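Local coordinates for protein aminotransferase (Neisseria meningitidis Z2491, PDB 3JTX) that probably transfers amino groups between amino acids and keto acids, using pyridoxal phosphate held as a Schiff base on a lysine, at residues T44-V47 against I48-L52; S176-N179 against P180-S183; F267-Y270 against R271-H274. All blocks are in the same frame, centred on the assembly; numbering follows the deposited sequence.

Followed from the N terminus, the three contacts lie in series along the chain; none nests in or crosses another, and each is local, made within one continuous run of residues. Contact 1 starts helix 46-54 at the surface, beside helices 280-291 and 294-314 and the second subunit. Contact 2 closes a tight loop at the C-terminal end of strand 169-175 in the seven-stranded sheet, before helix 187-200, and places N179 at the cofactor. Contact 3 forms the last turns of helix 261-274, between helix 100-111 and the second subunit. Nearest atoms of any two contacts are about 17 to 19 Å apart.

Contact 1: T44-V47 against I48-L52; sequences TPKV and ITDAL
Capping and i to i+4 contacts begin helix 46-54 on the surface of this fold-type I aminotransferase, with P45 at the N-cap position and the K46-D50 salt bridge one step along. P45 offers its carbonyl to the first turn: I48 N donates to P45 O at 3.3 Å, from well above the carbonyl plane, and the bond from T49 N to the same oxygen is weak. The stronger i to i+4 bond, D50 N to K46 O at 2.8 Å, is nearly straight (164°). On the exposed side K46 runs extended, CG anti to the backbone N (chi1 -180°), and bends only at the last torsion (61°), which folds NZ back to the carboxylate. NZ meets D50 OD1 at 2.8 Å on the syn lone pair, while its bond to OD2 is weak; the two-oxygen grip spans one turn, and CG and CE of K46 also lie against the carboxylate. Away from the salt bridge the contacts are carbon to carbon. P45 CG touches I48 CD1 at 3.6 Å, the ring meeting the tip of the isoleucine, and I48 CG1 also lies 4.0 Å from V47 CG1. T44 CG2 and T49 CG2 meet methyl to methyl at 3.6 Å, while T44 OG1 is turned to the backbone oxygen of N248. I48, the buried residue of this first turn, packs on A285 and A289 of helix 280-291; P45 and V47 rest on H295 of helix 294-314, and L56 and L59 of the second subunit cover T49 and T44.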
loop_
_atom_site.group_PDB
_atom_site.type_symbol
_atom_site.label_atom_id
_atom_site.label_comp_id
_atom_site.label_asym_id
_atom_site.label_seq_id
_atom_site.Cartn_x
_atom_site.Cartn_y
_atom_site.Cartn_z
ATOM N N THR A 44 -19.519 -3.275 11.402
ATOM C CA THR A 44 -19.444 -2.127 10.503
ATOM C C THR A 44 -20.802 -1.448 10.380
ATOM O O THR A 44 -21.806 -2.121 10.193
ATOM C CB THR A 44 -18.959 -2.587 9.116
ATOM O OG1 THR A 44 -17.650 -3.168 9.253
ATOM C CG2 THR A 44 -18.905 -1.419 8.129
ATOM N N PRO A 45 -20.841 -0.112 10.482
ATOM C CA PRO A 45 -22.099 0.628 10.340
ATOM C C PRO A 45 -22.595 0.750 8.909
ATOM O O PRO A 45 -21.806 0.875 7.984
ATOM C CB PRO A 45 -21.745 2.020 10.865
ATOM C CG PRO A 45 -20.301 2.147 10.671
ATOM C CD PRO A 45 -19.712 0.782 10.780
ATOM N N LYS A 46 -23.914 0.786 8.767
ATOM C CA LYS A 46 -24.580 0.872 7.483
ATOM C C LYS A 46 -24.305 2.176 6.730
ATOM O O LYS A 46 -24.291 2.173 5.508
ATOM C CB LYS A 46 -26.093 0.680 7.670
ATOM C CG LYS A 46 -26.926 0.739 6.396
ATOM C CD LYS A 46 -28.369 0.243 6.642
ATOM C CE LYS A 46 -29.378 0.917 5.708
ATOM N NZ LYS A 46 -29.083 0.642 4.285
ATOM N N VAL A 47 -24.102 3.286 7.440
ATOM C CA VAL A 47 -23.827 4.561 6.765
ATOM C C VAL A 47 -22.591 4.455 5.838
ATOM O O VAL A 47 -22.559 5.057 4.767
ATOM C CB VAL A 47 -23.667 5.746 7.758
ATOM C CG1 VAL A 47 -22.409 5.612 8.622
ATOM C CG2 VAL A 47 -23.652 7.063 7.007
ATOM N N ILE A 48 -21.602 3.664 6.251
ATOM C CA ILE A 48 -20.379 3.464 5.478
ATOM C C ILE A 48 -20.620 2.485 4.309
ATOM O O ILE A 48 -20.236 2.761 3.161
ATOM C CB ILE A 48 -19.213 2.972 6.383
ATOM C CG1 ILE A 48 -18.909 3.996 7.488
ATOM C CG2 ILE A 48 -17.934 2.701 5.557
ATOM C CD1 ILE A 48 -17.773 3.573 8.479
ATOM N N THR A 49 -21.263 1.350 4.591
ATOM C CA THR A 49 -21.447 0.328 3.562
ATOM C C THR A 49 -22.405 0.818 2.479
ATOM O O THR A 49 -22.193 0.550 1.304
ATOM C CB THR A 49 -21.885 -1.042 4.154
ATOM O OG1 THR A 49 -23.064 -0.877 4.933
ATOM C CG2 THR A 49 -20.795 -1.616 5.050
ATOM N N ASP A 50 -23.417 1.593 2.874
ATOM C CA ASP A 50 -24.309 2.251 1.921
ATOM C C ASP A 50 -23.567 3.128 0.899
ATOM O O ASP A 50 -23.853 3.048 -0.296
ATOM C CB ASP A 50 -25.320 3.150 2.652
ATOM C CG ASP A 50 -26.514 2.390 3.218
ATOM O OD1 ASP A 50 -26.669 1.182 2.935
ATOM O OD2 ASP A 50 -27.315 3.030 3.943
ATOM N N ALA A 51 -22.650 3.974 1.385
ATOM C CA ALA A 51 -21.888 4.910 0.531
ATOM C C ALA A 51 -20.941 4.173 -0.421
ATOM O O ALA A 51 -20.769 4.572 -1.583
ATOM C CB ALA A 51 -21.092 5.904 1.393
ATOM N N LEU A 52 -20.296 3.128 0.086
ATOM C CA LEU A 52 -19.439 2.270 -0.737
ATOM C C LEU A 52 -20.235 1.641 -1.891
ATOM O O LEU A 52 -19.903 1.863 -3.057
ATOM C CB LEU A 52 -18.750 1.197 0.121
ATOM C CG LEU A 52 -17.331 0.790 -0.331
ATOM C CD1 LEU A 52 -16.585 0.074 0.779
ATOM C CD2 LEU A 52 -17.324 -0.028 -1.580
#

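Contact 2: S176-N179 against P180-S183; sequences SPNN and PSGS
A tight active-site loop with two cis peptide bonds follows strand 169-175 and carries a version of the S/N-P-x-N-P-T/S-G pattern familiar in class I aminotransferases. The peptides before P177 and P180 are both cis, and the chain doubles back at N179-P180-S181, around the second of them, the two halves running 152° apart. Two backbone bonds tie the halves: N178 N donates to S183 O at 2.8 Å, and G182 N to N178 O, also at 2.8 Å, with the second donor well above the carbonyl plane. The same S183 carbonyl receives a CA-H...O contact from P177 CA at 3.4 Å, so two groups of 176-179 converge on one oxygen.

The N178 side chain reaches into the turn. With CG anti to the backbone N (chi1 -172°), OD1 is brought close to P180 and accepts S181 N at 3.1 Å. This bond is almost straight (171°) and lies in the carbonyl plane on a lone pair, a geometry that should help fix the amide's rotation. The other end, ND2, makes a weak bond back to C175 O. S181 OG, 3.3 Å from N178 CB, accepts S183 N at 3.2 Å and so forms an ST turn; G182 between them has positive phi.

N179 serves the cofactor instead: ND2 donates to O3 of the pyridoxal phosphate-lysine adduct at position 245, and OD1 takes a hydrogen bond from R374 NH1, while a bound MES lies about 5 Å from the side chain. An asparagine held between the cofactor's phenolic oxygen and an arginine that, in relatives, binds the substrate carboxylate is typical of the fold-type I aminotransferase active site.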
loop_
_atom_site.group_PDB
_atom_site.type_symbol
_atom_site.label_atom_id
_atom_site.label_comp_id
_atom_site.label_asym_id
_atom_site.label_seq_id
_atom_site.Cartn_x
_atom_site.Cartn_y
_atom_site.Cartn_z
ATOM N N SER A 176 -0.786 8.085 21.131
ATOM C CA SER A 176 -1.689 8.775 22.063
ATOM C C SER A 176 -3.109 8.850 21.516
ATOM O O SER A 176 -3.324 9.506 20.504
ATOM C CB SER A 176 -1.183 10.189 22.331
ATOM O OG SER A 176 -1.978 10.840 23.310
ATOM N N PRO A 177 -4.082 8.170 22.163
ATOM C CA PRO A 177 -3.937 7.271 23.325
ATOM C C PRO A 177 -2.981 6.123 23.066
ATOM O O PRO A 177 -2.937 5.598 21.954
ATOM C CB PRO A 177 -5.349 6.715 23.528
ATOM C CG PRO A 177 -6.243 7.755 22.934
ATOM C CD PRO A 177 -5.499 8.349 21.788
ATOM N N ASN A 178 -2.259 5.705 24.099
ATOM C CA ASN A 178 -1.238 4.689 23.938
ATOM C C ASN A 178 -1.806 3.266 23.929
ATOM O O ASN A 178 -2.761 2.945 24.638
ATOM C CB ASN A 178 -0.193 4.825 25.043
ATOM C CG ASN A 178 0.991 3.918 24.828
ATOM O OD1 ASN A 178 1.056 2.814 25.387
ATOM N ND2 ASN A 178 1.937 4.370 24.016
ATOM N N ASN A 179 -1.244 2.446 23.050
ATOM C CA ASN A 179 -1.374 0.995 23.097
ATOM C C ASN A 179 -0.027 0.517 23.633
ATOM O O ASN A 179 0.984 0.681 22.959
ATOM C CB ASN A 179 -1.626 0.455 21.692
ATOM C CG ASN A 179 -1.751 -1.061 21.637
ATOM O OD1 ASN A 179 -1.609 -1.750 22.648
ATOM N ND2 ASN A 179 -2.038 -1.588 20.440
ATOM N N PRO A 180 0.001 -0.118 24.817
ATOM C CA PRO A 180 -1.089 -0.688 25.618
ATOM C C PRO A 180 -1.605 0.119 26.822
ATOM O O PRO A 180 -2.589 -0.287 27.422
ATOM C CB PRO A 180 -0.442 -1.961 26.159
ATOM C CG PRO A 180 1.009 -1.501 26.461
ATOM C CD PRO A 180 1.320 -0.485 25.374
ATOM N N SER A 181 -0.962 1.222 27.190
ATOM C CA SER A 181 -1.226 1.839 28.513
ATOM C C SER A 181 -2.519 2.660 28.606
ATOM O O SER A 181 -2.990 2.951 29.718
ATOM C CB SER A 181 -0.042 2.715 28.951
ATOM O OG SER A 181 -0.035 3.965 28.271
ATOM N N GLY A 182 -3.067 3.060 27.460
ATOM C CA GLY A 182 -4.226 3.940 27.395
ATOM C C GLY A 182 -3.908 5.409 27.667
ATOM O O GLY A 182 -4.792 6.265 27.614
ATOM N N SER A 183 -2.644 5.703 27.956
ATOM C CA SER A 183 -2.246 7.035 28.366
ATOM C C SER A 183 -2.381 8.023 27.223
ATOM O O SER A 183 -1.998 7.725 26.079
ATOM C CB SER A 183 -0.789 7.047 28.831
ATOM O OG SER A 183 -0.398 8.389 29.170
#

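Contact 3: F267-Y270 against R271-H274; sequences FLLY and RTYH
R271 lays its aliphatic stem over the ring of F267 one turn back in helix 261-274: CD sits 3.6 Å from the ring centroid and only 3° off the normal, a CH-pi contact centred on the face. The bend at chi3 (69°) then carries the guanidinium past the ring, its plane turned 56° from it, with NH1 3.6 Å from F267 CZ. Beyond it NH2 forms a salt bridge to E102 of helix 100-111, and F107 meets the F267 ring edge-to-face. R271 N also donates to F267 O at 2.9 Å.

T272 follows with N bound to L268 O at 3.0 Å. Its OG1, between the backbone N and the carbonyl carbon, folds back to donate to L269 O at 2.8 Å, and Y12 OH of the second subunit bonds to the same hydroxyl. Y273 brings its ring edge, at CD2, to L269 O at 3.5 Å; the ring stacks on Y12 of the second subunit.

H274 N closes the last turn on Y270 O, and its CB lies 3.7 Å from Y270 CE2. The Y270 and H274 rings are roughly parallel but offset, with little face-to-face overlap. ND1 bonds to S276 OG, and the imidazole meets H274 of the second subunit. The end of helix 261-274 is thus wedged between helix 100-111 of its own chain and the second subunit, a helix end built into the dimer interface, as expected for the dimeric fold-type I aminotransferases.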
loop_
_atom_site.group_PDB
_atom_site.type_symbol
_atom_site.label_atom_id
_atom_site.label_comp_id
_atom_site.label_asym_id
_atom_site.label_seq_id
_atom_site.Cartn_x
_atom_site.Cartn_y
_atom_site.Cartn_z
ATOM N N PHE A 267 6.190 13.593 0.651
ATOM C CA PHE A 267 5.587 12.293 0.880
ATOM C C PHE A 267 4.673 11.889 -0.294
ATOM O O PHE A 267 4.688 10.728 -0.746
ATOM C CB PHE A 267 4.811 12.303 2.197
ATOM C CG PHE A 267 4.450 10.931 2.743
ATOM C CD1 PHE A 267 5.203 9.794 2.460
ATOM C CD2 PHE A 267 3.377 10.800 3.603
ATOM C CE1 PHE A 267 4.856 8.560 2.997
ATOM C CE2 PHE A 267 3.039 9.564 4.144
ATOM C CZ PHE A 267 3.785 8.452 3.841
ATOM N N LEU A 268 3.885 12.839 -0.788
ATOM C CA LEU A 268 2.996 12.574 -1.919
ATOM C C LEU A 268 3.772 12.089 -3.158
ATOM O O LEU A 268 3.342 11.155 -3.842
ATOM C CB LEU A 268 2.161 13.818 -2.261
ATOM C CG LEU A 268 1.306 13.708 -3.528
ATOM C CD1 LEU A 268 0.283 12.581 -3.366
ATOM C CD2 LEU A 268 0.617 15.080 -3.840
ATOM N N LEU A 269 4.907 12.719 -3.451
ATOM C CA LEU A 269 5.711 12.341 -4.614
ATOM C C LEU A 269 6.158 10.878 -4.493
ATOM O O LEU A 269 6.043 10.095 -5.429
ATOM C CB LEU A 269 6.935 13.258 -4.761
ATOM C CG LEU A 269 7.864 12.984 -5.954
ATOM C CD1 LEU A 269 7.097 12.993 -7.310
ATOM C CD2 LEU A 269 9.018 14.018 -5.959
ATOM N N TYR A 270 6.674 10.529 -3.325
ATOM C CA TYR A 270 7.080 9.162 -3.042
ATOM C C TYR A 270 5.908 8.188 -3.190
ATOM O O TYR A 270 6.085 7.100 -3.745
ATOM C CB TYR A 270 7.636 9.080 -1.616
ATOM C CG TYR A 270 8.069 7.705 -1.173
ATOM C CD1 TYR A 270 9.381 7.289 -1.329
ATOM C CD2 TYR A 270 7.192 6.854 -0.541
ATOM C CE1 TYR A 270 9.801 6.022 -0.899
ATOM C CE2 TYR A 270 7.596 5.587 -0.129
ATOM C CZ TYR A 270 8.911 5.188 -0.304
ATOM O OH TYR A 270 9.310 3.918 0.121
ATOM N N ARG A 271 4.727 8.591 -2.707
ATOM C CA ARG A 271 3.555 7.733 -2.692
ATOM C C ARG A 271 2.999 7.491 -4.093
ATOM O O ARG A 271 2.340 6.477 -4.323
ATOM C CB ARG A 271 2.467 8.278 -1.758
ATOM C CG ARG A 271 2.855 8.202 -0.286
ATOM C CD ARG A 271 1.891 8.957 0.608
ATOM N NE ARG A 271 0.610 8.277 0.645
ATOM C CZ ARG A 271 0.359 7.159 1.304
ATOM N NH1 ARG A 271 1.296 6.570 2.034
ATOM N NH2 ARG A 271 -0.846 6.637 1.243
ATOM N N THR A 272 3.283 8.385 -5.035
ATOM C CA THR A 272 2.866 8.151 -6.423
ATOM C C THR A 272 3.583 6.939 -6.993
ATOM O O THR A 272 2.996 6.190 -7.776
ATOM C CB THR A 272 3.012 9.388 -7.354
ATOM O OG1 THR A 272 4.393 9.645 -7.641
ATOM C CG2 THR A 272 2.355 10.600 -6.717
ATOM N N TYR A 273 4.821 6.699 -6.556
ATOM C CA TYR A 273 5.556 5.506 -6.977
ATOM C C TYR A 273 5.240 4.293 -6.104
ATOM O O TYR A 273 5.133 3.167 -6.615
ATOM C CB TYR A 273 7.063 5.787 -6.989
ATOM C CG TYR A 273 7.476 6.717 -8.106
ATOM C CD1 TYR A 273 7.754 6.221 -9.365
ATOM C CD2 TYR A 273 7.556 8.089 -7.908
ATOM C CE1 TYR A 273 8.118 7.054 -10.419
ATOM C CE2 TYR A 273 7.919 8.945 -8.959
ATOM C CZ TYR A 273 8.197 8.420 -10.206
ATOM O OH TYR A 273 8.567 9.253 -11.237
ATOM N N HIS A 274 5.076 4.534 -4.802
ATOM C CA HIS A 274 4.829 3.493 -3.787
ATOM C C HIS A 274 3.454 2.827 -3.981
ATOM O O HIS A 274 3.229 1.695 -3.521
ATOM C CB HIS A 274 5.032 4.167 -2.418
ATOM C CG HIS A 274 4.478 3.448 -1.235
ATOM N ND1 HIS A 274 3.298 3.832 -0.619
ATOM C CD2 HIS A 274 5.010 2.472 -0.459
ATOM C CE1 HIS A 274 3.103 3.077 0.450
ATOM N NE2 HIS A 274 4.119 2.235 0.560
#